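Local structure of chaperone SycD (Chlamydia pneumoniae, 4NRH) at residues E32-P40 against Q112-V122. The protein probably acts as a cytosolic type III secretion chaperone, binding CopN in a gatekeeper complex that directs secretion of translocator proteins. Sequence-based numbering, arbitrary orientation.
Sequences ESYLEGYVP and QALHAYGVTAV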
ATOM      1  N   GLU D  32      -5.550  -6.646 -11.248  1.00 40.07           N
ATOM      2  CA  GLU D  32      -5.577  -7.079 -12.641  1.00 42.13           C
ATOM      3  C   GLU D  32      -4.163  -7.171 -13.205  1.00 42.54           C
ATOM      4  O   GLU D  32      -3.794  -8.162 -13.833  1.00 41.68           O
ATOM      5  CB  GLU D  32      -6.418  -6.130 -13.495  1.00 43.26           C
ATOM      6  CG  GLU D  32      -6.510  -6.557 -14.949  1.00 47.74           C
ATOM      7  CD  GLU D  32      -7.198  -5.532 -15.827  1.00 54.69           C
ATOM      8  OE1 GLU D  32      -7.714  -4.530 -15.289  1.00 63.31           O
ATOM      9  OE2 GLU D  32      -7.218  -5.728 -17.060  1.00 56.01           O
ATOM     10  N   SER D  33      -3.377  -6.125 -12.973  1.00 40.80           N
ATOM     11  CA  SER D  33      -1.996  -6.077 -13.436  1.00 40.47           C
ATOM     12  C   SER D  33      -1.139  -7.064 -12.650  1.00 41.90           C
ATOM     13  O   SER D  33      -0.212  -7.669 -13.187  1.00 37.35           O
ATOM     14  CB  SER D  33      -1.435  -4.661 -13.305  1.00 45.94           C
ATOM     15  OG  SER D  33      -0.061  -4.624 -13.644  1.00 57.13           O
ATOM     16  N   TYR D  34      -1.456  -7.204 -11.367  1.00 34.60           N
ATOM     17  CA  TYR D  34      -0.721  -8.076 -10.460  1.00 42.18           C
ATOM     18  C   TYR D  34      -0.865  -9.552 -10.839  1.00 41.65           C
ATOM     19  O   TYR D  34       0.050 -10.347 -10.625  1.00 37.69           O
ATOM     20  CB  TYR D  34      -1.196  -7.837  -9.022  1.00 37.46           C
ATOM     21  CG  TYR D  34      -0.574  -8.737  -7.977  1.00 40.06           C
ATOM     22  CD1 TYR D  34       0.636  -8.404  -7.380  1.00 41.67           C
ATOM     23  CD2 TYR D  34      -1.213  -9.896  -7.559  1.00 41.47           C
ATOM     24  CE1 TYR D  34       1.204  -9.214  -6.417  1.00 37.71           C
ATOM     25  CE2 TYR D  34      -0.655 -10.712  -6.594  1.00 40.52           C
ATOM     26  CZ  TYR D  34       0.556 -10.367  -6.026  1.00 40.87           C
ATOM     27  OH  TYR D  34       1.119 -11.175  -5.065  1.00 44.00           O
ATOM     28  N   LEU D  35      -2.015  -9.910 -11.402  1.00 36.25           N
ATOM     29  CA  LEU D  35      -2.322 -11.304 -11.714  1.00 33.98           C
ATOM     30  C   LEU D  35      -2.037 -11.677 -13.170  1.00 42.55           C
ATOM     31  O   LEU D  35      -2.175 -12.839 -13.552  1.00 45.45           O
ATOM     32  CB  LEU D  35      -3.785 -11.610 -11.384  1.00 36.23           C
ATOM     33  CG  LEU D  35      -4.162 -11.599  -9.901  1.00 38.52           C
ATOM     34  CD1 LEU D  35      -5.666 -11.724  -9.726  1.00 36.15           C
ATOM     35  CD2 LEU D  35      -3.433 -12.704  -9.152  1.00 36.23           C
ATOM     36  N   GLU D  36      -1.665 -10.693 -13.983  1.00 43.94           N
ATOM     37  CA  GLU D  36      -1.414 -10.926 -15.405  1.00 48.52           C
ATOM     38  C   GLU D  36      -0.269 -11.913 -15.639  1.00 49.44           C
ATOM     39  O   GLU D  36       0.826 -11.749 -15.102  1.00 42.84           O
ATOM     40  CB  GLU D  36      -1.116  -9.601 -16.115  1.00 48.44           C
ATOM     41  CG  GLU D  36      -1.422  -9.599 -17.610  1.00 58.92           C
ATOM     42  CD  GLU D  36      -0.410 -10.376 -18.432  1.00 71.98           C
ATOM     43  OE1 GLU D  36       0.777 -10.415 -18.041  1.00 76.17           O
ATOM     44  OE2 GLU D  36      -0.800 -10.947 -19.473  1.00 75.89           O
ATOM     45  N   GLY D  37      -0.536 -12.935 -16.449  1.00 53.85           N
ATOM     46  CA  GLY D  37       0.470 -13.917 -16.809  1.00 48.19           C
ATOM     47  C   GLY D  37       0.846 -14.847 -15.671  1.00 49.18           C
ATOM     48  O   GLY D  37       1.818 -15.597 -15.765  1.00 53.93           O
ATOM     49  N   TYR D  38       0.072 -14.797 -14.593  1.00 47.70           N
ATOM     50  CA  TYR D  38       0.357 -15.591 -13.405  1.00 41.50           C
ATOM     51  C   TYR D  38      -0.173 -17.016 -13.524  1.00 41.52           C
ATOM     52  O   TYR D  38      -1.371 -17.232 -13.708  1.00 43.65           O
ATOM     53  CB  TYR D  38      -0.239 -14.915 -12.170  1.00 36.39           C
ATOM     54  CG  TYR D  38      -0.013 -15.656 -10.871  1.00 37.49           C
ATOM     55  CD1 TYR D  38       1.239 -16.158 -10.538  1.00 32.98           C
ATOM     56  CD2 TYR D  38      -1.052 -15.837  -9.968  1.00 38.98           C
ATOM     57  CE1 TYR D  38       1.445 -16.829  -9.346  1.00 39.66           C
ATOM     58  CE2 TYR D  38      -0.856 -16.504  -8.776  1.00 35.90           C
ATOM     59  CZ  TYR D  38       0.392 -16.998  -8.469  1.00 44.78           C
ATOM     60  OH  TYR D  38       0.584 -17.662  -7.280  1.00 48.95           O
ATOM     61  N   VAL D  39       0.730 -17.983 -13.410  1.00 35.14           N
ATOM     62  CA  VAL D  39       0.352 -19.388 -13.320  1.00 37.85           C
ATOM     63  C   VAL D  39       0.887 -19.962 -12.017  1.00 39.02           C
ATOM     64  O   VAL D  39       2.089 -20.203 -11.891  1.00 45.62           O
ATOM     65  CB  VAL D  39       0.889 -20.210 -14.509  1.00 48.96           C
ATOM     66  CG1 VAL D  39       0.457 -21.667 -14.389  1.00 47.51           C
ATOM     67  CG2 VAL D  39       0.417 -19.613 -15.825  1.00 38.48           C
ATOM     68  N   PRO D  40      -0.006 -20.175 -11.038  1.00 38.09           N
ATOM     69  CA  PRO D  40       0.380 -20.660  -9.708  1.00 37.59           C
ATOM     70  C   PRO D  40       1.111 -21.996  -9.772  1.00 39.82           C
ATOM     71  O   PRO D  40       0.614 -22.952 -10.369  1.00 45.90           O
ATOM     72  CB  PRO D  40      -0.960 -20.803  -8.978  1.00 41.26           C
ATOM     73  CG  PRO D  40      -1.906 -19.927  -9.725  1.00 39.94           C
ATOM     74  CD  PRO D  40      -1.457 -19.953 -11.149  1.00 38.49           C
ATOM     75  N   GLN D 112      -8.198 -12.039 -20.975  1.00 56.70           N
ATOM     76  CA  GLN D 112      -7.990 -12.332 -19.562  1.00 55.42           C
ATOM     77  C   GLN D 112      -8.827 -13.526 -19.113  1.00 50.94           C
ATOM     78  O   GLN D 112      -8.441 -14.255 -18.199  1.00 46.66           O
ATOM     79  CB  GLN D 112      -8.307 -11.103 -18.713  1.00 62.42           C
ATOM     80  CG  GLN D 112      -7.308  -9.978 -18.908  1.00 71.82           C
ATOM     81  CD  GLN D 112      -7.519  -8.830 -17.946  1.00 81.73           C
ATOM     82  OE1 GLN D 112      -8.554  -8.737 -17.286  1.00 83.35           O
ATOM     83  NE2 GLN D 112      -6.536  -7.941 -17.866  1.00 88.97           N
ATOM     84  N   ALA D 113      -9.976 -13.714 -19.755  1.00 51.59           N
ATOM     85  CA  ALA D 113     -10.822 -14.875 -19.496  1.00 48.97           C
ATOM     86  C   ALA D 113     -10.084 -16.155 -19.866  1.00 53.25           C
ATOM     87  O   ALA D 113     -10.163 -17.159 -19.156  1.00 49.92           O
ATOM     88  CB  ALA D 113     -12.127 -14.769 -20.267  1.00 53.99           C
ATOM     89  N   LEU D 114      -9.374 -16.109 -20.989  1.00 58.15           N
ATOM     90  CA  LEU D 114      -8.573 -17.236 -21.457  1.00 47.49           C
ATOM     91  C   LEU D 114      -7.508 -17.638 -20.442  1.00 51.69           C
ATOM     92  O   LEU D 114      -7.310 -18.823 -20.175  1.00 41.14           O
ATOM     93  CB  LEU D 114      -7.913 -16.895 -22.794  1.00 46.69           C
ATOM     94  CG  LEU D 114      -8.806 -16.993 -24.030  1.00 57.97           C
ATOM     95  CD1 LEU D 114      -8.190 -16.238 -25.195  1.00 58.76           C
ATOM     96  CD2 LEU D 114      -9.030 -18.451 -24.390  1.00 60.07           C
ATOM     97  N   HIS D 115      -6.822 -16.643 -19.886  1.00 47.11           N
ATOM     98  CA  HIS D 115      -5.785 -16.885 -18.890  1.00 44.76           C
ATOM     99  C   HIS D 115      -6.338 -17.581 -17.650  1.00 43.55           C
ATOM    100  O   HIS D 115      -5.730 -18.517 -17.133  1.00 49.29           O
ATOM    101  CB  HIS D 115      -5.108 -15.572 -18.490  1.00 43.70           C
ATOM    102  CG  HIS D 115      -4.133 -15.716 -17.366  1.00 55.67           C
ATOM    103  ND1 HIS D 115      -4.357 -15.186 -16.111  1.00 59.51           N
ATOM    104  CD2 HIS D 115      -2.932 -16.337 -17.299  1.00 55.63           C
ATOM    105  CE1 HIS D 115      -3.335 -15.469 -15.326  1.00 62.80           C
ATOM    106  NE2 HIS D 115      -2.454 -16.168 -16.023  1.00 61.99           N
ATOM    107  N   ALA D 116      -7.493 -17.118 -17.180  1.00 46.91           N
ATOM    108  CA  ALA D 116      -8.123 -17.687 -15.993  1.00 45.96           C
ATOM    109  C   ALA D 116      -8.559 -19.129 -16.239  1.00 45.49           C
ATOM    110  O   ALA D 116      -8.398 -19.992 -15.375  1.00 45.77           O
ATOM    111  CB  ALA D 116      -9.309 -16.836 -15.563  1.00 34.40           C
ATOM    112  N   TYR D 117      -9.117 -19.380 -17.422  1.00 45.80           N
ATOM    113  CA  TYR D 117      -9.493 -20.733 -17.826  1.00 46.54           C
ATOM    114  C   TYR D 117      -8.272 -21.646 -17.900  1.00 41.42           C
ATOM    115  O   TYR D 117      -8.329 -22.809 -17.497  1.00 41.55           O
ATOM    116  CB  TYR D 117     -10.208 -20.713 -19.179  1.00 45.30           C
ATOM    117  CG  TYR D 117     -11.619 -20.170 -19.132  1.00 44.91           C
ATOM    118  CD1 TYR D 117     -12.415 -20.339 -18.007  1.00 37.99           C
ATOM    119  CD2 TYR D 117     -12.158 -19.497 -20.222  1.00 48.94           C
ATOM    120  CE1 TYR D 117     -13.708 -19.849 -17.966  1.00 43.75           C
ATOM    121  CE2 TYR D 117     -13.448 -19.004 -20.189  1.00 49.36           C
ATOM    122  CZ  TYR D 117     -14.218 -19.182 -19.061  1.00 50.87           C
ATOM    123  OH  TYR D 117     -15.502 -18.689 -19.031  1.00 50.61           O
ATOM    124  N   GLY D 118      -7.173 -21.110 -18.421  1.00 42.20           N
ATOM    125  CA  GLY D 118      -5.937 -21.861 -18.551  1.00 39.67           C
ATOM    126  C   GLY D 118      -5.364 -22.278 -17.211  1.00 44.43           C
ATOM    127  O   GLY D 118      -4.861 -23.391 -17.062  1.00 46.51           O
ATOM    128  N   VAL D 119      -5.440 -21.381 -16.234  1.00 41.84           N
ATOM    129  CA  VAL D 119      -4.973 -21.681 -14.886  1.00 45.01           C
ATOM    130  C   VAL D 119      -5.860 -22.743 -14.239  1.00 46.55           C
ATOM    131  O   VAL D 119      -5.368 -23.655 -13.572  1.00 46.86           O
ATOM    132  CB  VAL D 119      -4.950 -20.420 -14.001  1.00 44.20           C
ATOM    133  CG1 VAL D 119      -4.667 -20.787 -12.554  1.00 37.37           C
ATOM    134  CG2 VAL D 119      -3.911 -19.435 -14.514  1.00 45.99           C
ATOM    135  N   THR D 120      -7.167 -22.622 -14.455  1.00 44.58           N
ATOM    136  CA  THR D 120      -8.131 -23.593 -13.950  1.00 40.16           C
ATOM    137  C   THR D 120      -7.788 -24.994 -14.450  1.00 42.68           C
ATOM    138  O   THR D 120      -7.871 -25.968 -13.702  1.00 51.71           O
ATOM    139  CB  THR D 120      -9.572 -23.238 -14.370  1.00 35.97           C
ATOM    140  OG1 THR D 120      -9.867 -21.889 -13.990  1.00 37.28           O
ATOM    141  CG2 THR D 120     -10.570 -24.176 -13.707  1.00 34.46           C
ATOM    142  N   ALA D 121      -7.405 -25.080 -15.720  1.00 37.53           N
ATOM    143  CA  ALA D 121      -7.006 -26.344 -16.328  1.00 41.37           C
ATOM    144  C   ALA D 121      -5.799 -26.944 -15.610  1.00 42.10           C
ATOM    145  O   ALA D 121      -5.790 -28.128 -15.278  1.00 41.01           O
ATOM    146  CB  ALA D 121      -6.703 -26.148 -17.803  1.00 41.19           C
ATOM    147  N   VAL D 122      -4.779 -26.118 -15.390  1.00 47.93           N
ATOM    148  CA  VAL D 122      -3.568 -26.539 -14.692  1.00 48.43           C
ATOM    149  C   VAL D 122      -3.886 -27.076 -13.298  1.00 45.18           C
ATOM    150  O   VAL D 122      -3.372 -28.118 -12.888  1.00 44.49           O
ATOM    151  CB  VAL D 122      -2.563 -25.374 -14.571  1.00 51.67           C
ATOM    152  CG1 VAL D 122      -1.374 -25.779 -13.712  1.00 51.12           C
ATOM    153  CG2 VAL D 122      -2.102 -24.928 -15.949  1.00 52.25           C
TER
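H115 reaches from helix 110-123 into the turn that follows helix 31-35, and its ring edge meets the backbone there. NE2 donates a weak hydrogen bond to Y38 O at 2.8 Å, with an N-H...O angle of only 122°. L35 O also comes within 3.4 Å of H115 CE1, at a slant to the ring. One face of the imidazole carries G37 N, 3.7 Å above the plane and displaced toward the rim, while V119 CG2 of its own helix sits against the opposite face. With CG anti to the backbone N (chi1 174°), the ring leaves the helix toward residues 35-38, which form a type II beta turn; G37 takes its positive phi there, and Y38 N bonds back to L35 O.

One helical turn before H115, the extended chain of Q112 meets E32 nearly at a right angle. Q112 NE2 donates to E32 OE2; the modelled 2.5 Å between those two atoms is shorter than such bonds usually are, so the exact length is doubtful. The amide and carboxylate planes stand almost perpendicular, 88° apart. R84 of helix 76-89 touches E32 as well, so this polar end of the contact borders a third helix.

Toward the other end the contact turns apolar. V119 puts CG1 3.6 Å from P40 CD and CG2 against Y38 O, while V39 and V122 touch more loosely through their methyls. W97 of helix 94-106 packs behind, its ring meeting that of H115 steeply and its side chain also touching V119. On the chaperone's partner, CopN, Q288 donates to V39 O and A284 packs on Y38. The arrangement is the N-terminal segment, a short helix end, a turn and an extended tail, laid along a helix within the tetratricopeptide repeat region, the tail running in the same direction as the helix and also contacting the bound CopN chain.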